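PDB 6VVE: Dot/Icm T4SS effector from Legionella pneumophila, which is a translocated effector kinase that is activated by the host metabolite inositol hexakisphosphate and binds ADP with manganese. Local coordinates for residues V254-W259 with E266-N271. Residues are numbered along the deposited sequence; the frame is centred on the assembly and turned at random.
Sequences VPIEKW and ESLSDN
W259 and L268 make the main apolar contact. L268 CD2 sits over one face of the indole, 3.6 Å from the centroid of the W259 six-membered ring and 21° off its normal, a CH-pi contact. The two side chains run past each other in opposite directions. W259 CG is anti to the backbone N (chi1 -166°), which carries the ring out from the helix to the loop. The other methyl of L268 turns to I256: L268 CD1 lies 3.7 Å from I256 CG1 and also touches its CG2 and CD1.

The two segments are consecutive elements in the C-terminal, helical part of the kinase. Helix 253-262 packs back on the loop that leads to helix 272-280. L233 of helix 231-239 touches both I256 and L268, and T274 touches both W259 and L268.

Polar groups meet the indole at its edge. E266 O is 3.4 Å from W259 CZ3, near the ring plane, and N271 ND2 is 3.7 Å from W259 CH2. No hydrogen bond joins the segments.

L268 to N271 form a type I beta turn. N271 ND2 donates to S267 O at 2.9 Å, which holds the amide beside the indole with the two planes 65° apart. S267 OG bonds D270 OD2 at 2.8 Å, from above the carboxylate plane. D230 accepts a bond from the backbone N of L268.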
loop_
_atom_site.group_PDB
_atom_site.type_symbol
_atom_site.label_atom_id
_atom_site.label_comp_id
_atom_site.label_asym_id
_atom_site.label_seq_id
_atom_site.Cartn_x
_atom_site.Cartn_y
_atom_site.Cartn_z
ATOM N N VAL A 254 7.532 18.031 -16.118
ATOM C CA VAL A 254 8.525 19.077 -16.355
ATOM C C VAL A 254 8.578 20.043 -15.173
ATOM O O VAL A 254 9.663 20.271 -14.614
ATOM C CB VAL A 254 8.233 19.823 -17.667
ATOM C CG1 VAL A 254 9.192 21.004 -17.843
ATOM C CG2 VAL A 254 8.350 18.865 -18.858
ATOM N N PRO A 255 7.465 20.651 -14.765
ATOM C CA PRO A 255 7.534 21.562 -13.610
ATOM C C PRO A 255 7.910 20.852 -12.322
ATOM O O PRO A 255 8.616 21.439 -11.488
ATOM C CB PRO A 255 6.119 22.160 -13.531
ATOM C CG PRO A 255 5.241 21.167 -14.243
ATOM C CD PRO A 255 6.109 20.589 -15.349
ATOM N N ILE A 256 7.469 19.606 -12.142
ATOM C CA ILE A 256 7.766 18.884 -10.910
ATOM C C ILE A 256 9.257 18.576 -10.818
ATOM O O ILE A 256 9.889 18.779 -9.773
ATOM C CB ILE A 256 6.920 17.601 -10.832
ATOM C CG1 ILE A 256 5.454 17.964 -10.624
ATOM C CG2 ILE A 256 7.433 16.690 -9.723
ATOM C CD1 ILE A 256 4.532 16.750 -10.539
ATOM N N GLU A 257 9.839 18.073 -11.906
ATOM C CA GLU A 257 11.266 17.775 -11.909
ATOM C C GLU A 257 12.087 19.029 -11.653
ATOM O O GLU A 257 13.029 19.013 -10.857
ATOM C CB GLU A 257 11.665 17.134 -13.236
ATOM C CG GLU A 257 11.127 15.728 -13.419
ATOM C CD GLU A 257 11.820 14.719 -12.523
ATOM O OE1 GLU A 257 12.809 15.097 -11.863
ATOM O OE2 GLU A 257 11.378 13.551 -12.482
ATOM N N LYS A 258 11.746 20.129 -12.329
ATOM C CA LYS A 258 12.462 21.377 -12.105
ATOM C C LYS A 258 12.322 21.828 -10.660
ATOM O O LYS A 258 13.236 22.449 -10.114
ATOM C CB LYS A 258 11.947 22.460 -13.048
ATOM C CG LYS A 258 12.888 23.651 -13.188
ATOM C CD LYS A 258 12.257 24.767 -14.006
ATOM C CE LYS A 258 13.297 25.798 -14.442
ATOM N NZ LYS A 258 14.195 26.212 -13.328
ATOM N N TRP A 259 11.181 21.537 -10.032
ATOM C CA TRP A 259 10.982 21.911 -8.637
ATOM C C TRP A 259 11.911 21.115 -7.729
ATOM O O TRP A 259 12.575 21.683 -6.855
ATOM C CB TRP A 259 9.516 21.698 -8.245
ATOM C CG TRP A 259 9.138 22.352 -6.950
ATOM C CD1 TRP A 259 8.707 23.630 -6.782
ATOM C CD2 TRP A 259 9.142 21.752 -5.649
ATOM N NE1 TRP A 259 8.452 23.872 -5.454
ATOM C CE2 TRP A 259 8.707 22.733 -4.737
ATOM C CE3 TRP A 259 9.466 20.482 -5.168
ATOM C CZ2 TRP A 259 8.599 22.491 -3.364
ATOM C CZ3 TRP A 259 9.358 20.240 -3.805
ATOM C CH2 TRP A 259 8.924 21.240 -2.921
ATOM N N GLU A 266 12.947 18.084 -0.531
ATOM C CA GLU A 266 11.597 18.539 -0.244
ATOM C C GLU A 266 10.630 17.895 -1.227
ATOM O O GLU A 266 10.967 17.652 -2.393
ATOM C CB GLU A 266 11.475 20.066 -0.331
ATOM C CG GLU A 266 12.123 20.804 0.828
ATOM C CD GLU A 266 11.883 22.298 0.771
ATOM O OE1 GLU A 266 11.598 22.817 -0.327
ATOM O OE2 GLU A 266 11.980 22.957 1.829
ATOM N N SER A 267 9.419 17.629 -0.747
ATOM C CA SER A 267 8.360 17.036 -1.547
ATOM C C SER A 267 7.249 18.055 -1.760
ATOM O O SER A 267 7.061 18.974 -0.957
ATOM C CB SER A 267 7.794 15.787 -0.870
ATOM O OG SER A 267 7.221 16.097 0.398
ATOM N N LEU A 268 6.518 17.890 -2.864
ATOM C CA LEU A 268 5.406 18.781 -3.147
ATOM C C LEU A 268 4.321 18.663 -2.089
ATOM O O LEU A 268 3.662 19.660 -1.762
ATOM C CB LEU A 268 4.828 18.479 -4.528
ATOM C CG LEU A 268 5.790 18.650 -5.700
ATOM C CD1 LEU A 268 5.193 18.078 -6.974
ATOM C CD2 LEU A 268 6.139 20.116 -5.894
ATOM N N SER A 269 4.132 17.463 -1.530
ATOM C CA SER A 269 3.065 17.258 -0.553
ATOM C C SER A 269 3.309 18.041 0.728
ATOM O O SER A 269 2.349 18.456 1.391
ATOM C CB SER A 269 2.916 15.766 -0.248
ATOM O OG SER A 269 2.589 15.044 -1.431
ATOM N N ASP A 270 4.572 18.261 1.092
ATOM C CA ASP A 270 4.904 19.078 2.251
ATOM C C ASP A 270 4.717 20.569 1.996
ATOM O O ASP A 270 4.968 21.374 2.902
ATOM C CB ASP A 270 6.348 18.820 2.687
ATOM C CG ASP A 270 6.549 17.427 3.261
ATOM O OD1 ASP A 270 5.635 16.925 3.950
ATOM O OD2 ASP A 270 7.626 16.836 3.020
ATOM N N ASN A 271 4.296 20.957 0.793
ATOM C CA ASN A 271 4.126 22.365 0.429
ATOM C C ASN A 271 2.811 22.514 -0.319
ATOM O O ASN A 271 2.781 22.601 -1.552
ATOM C CB ASN A 271 5.298 22.860 -0.424
ATOM C CG ASN A 271 6.622 22.788 0.307
ATOM O OD1 ASN A 271 7.084 23.782 0.874
ATOM N ND2 ASN A 271 7.243 21.607 0.304
#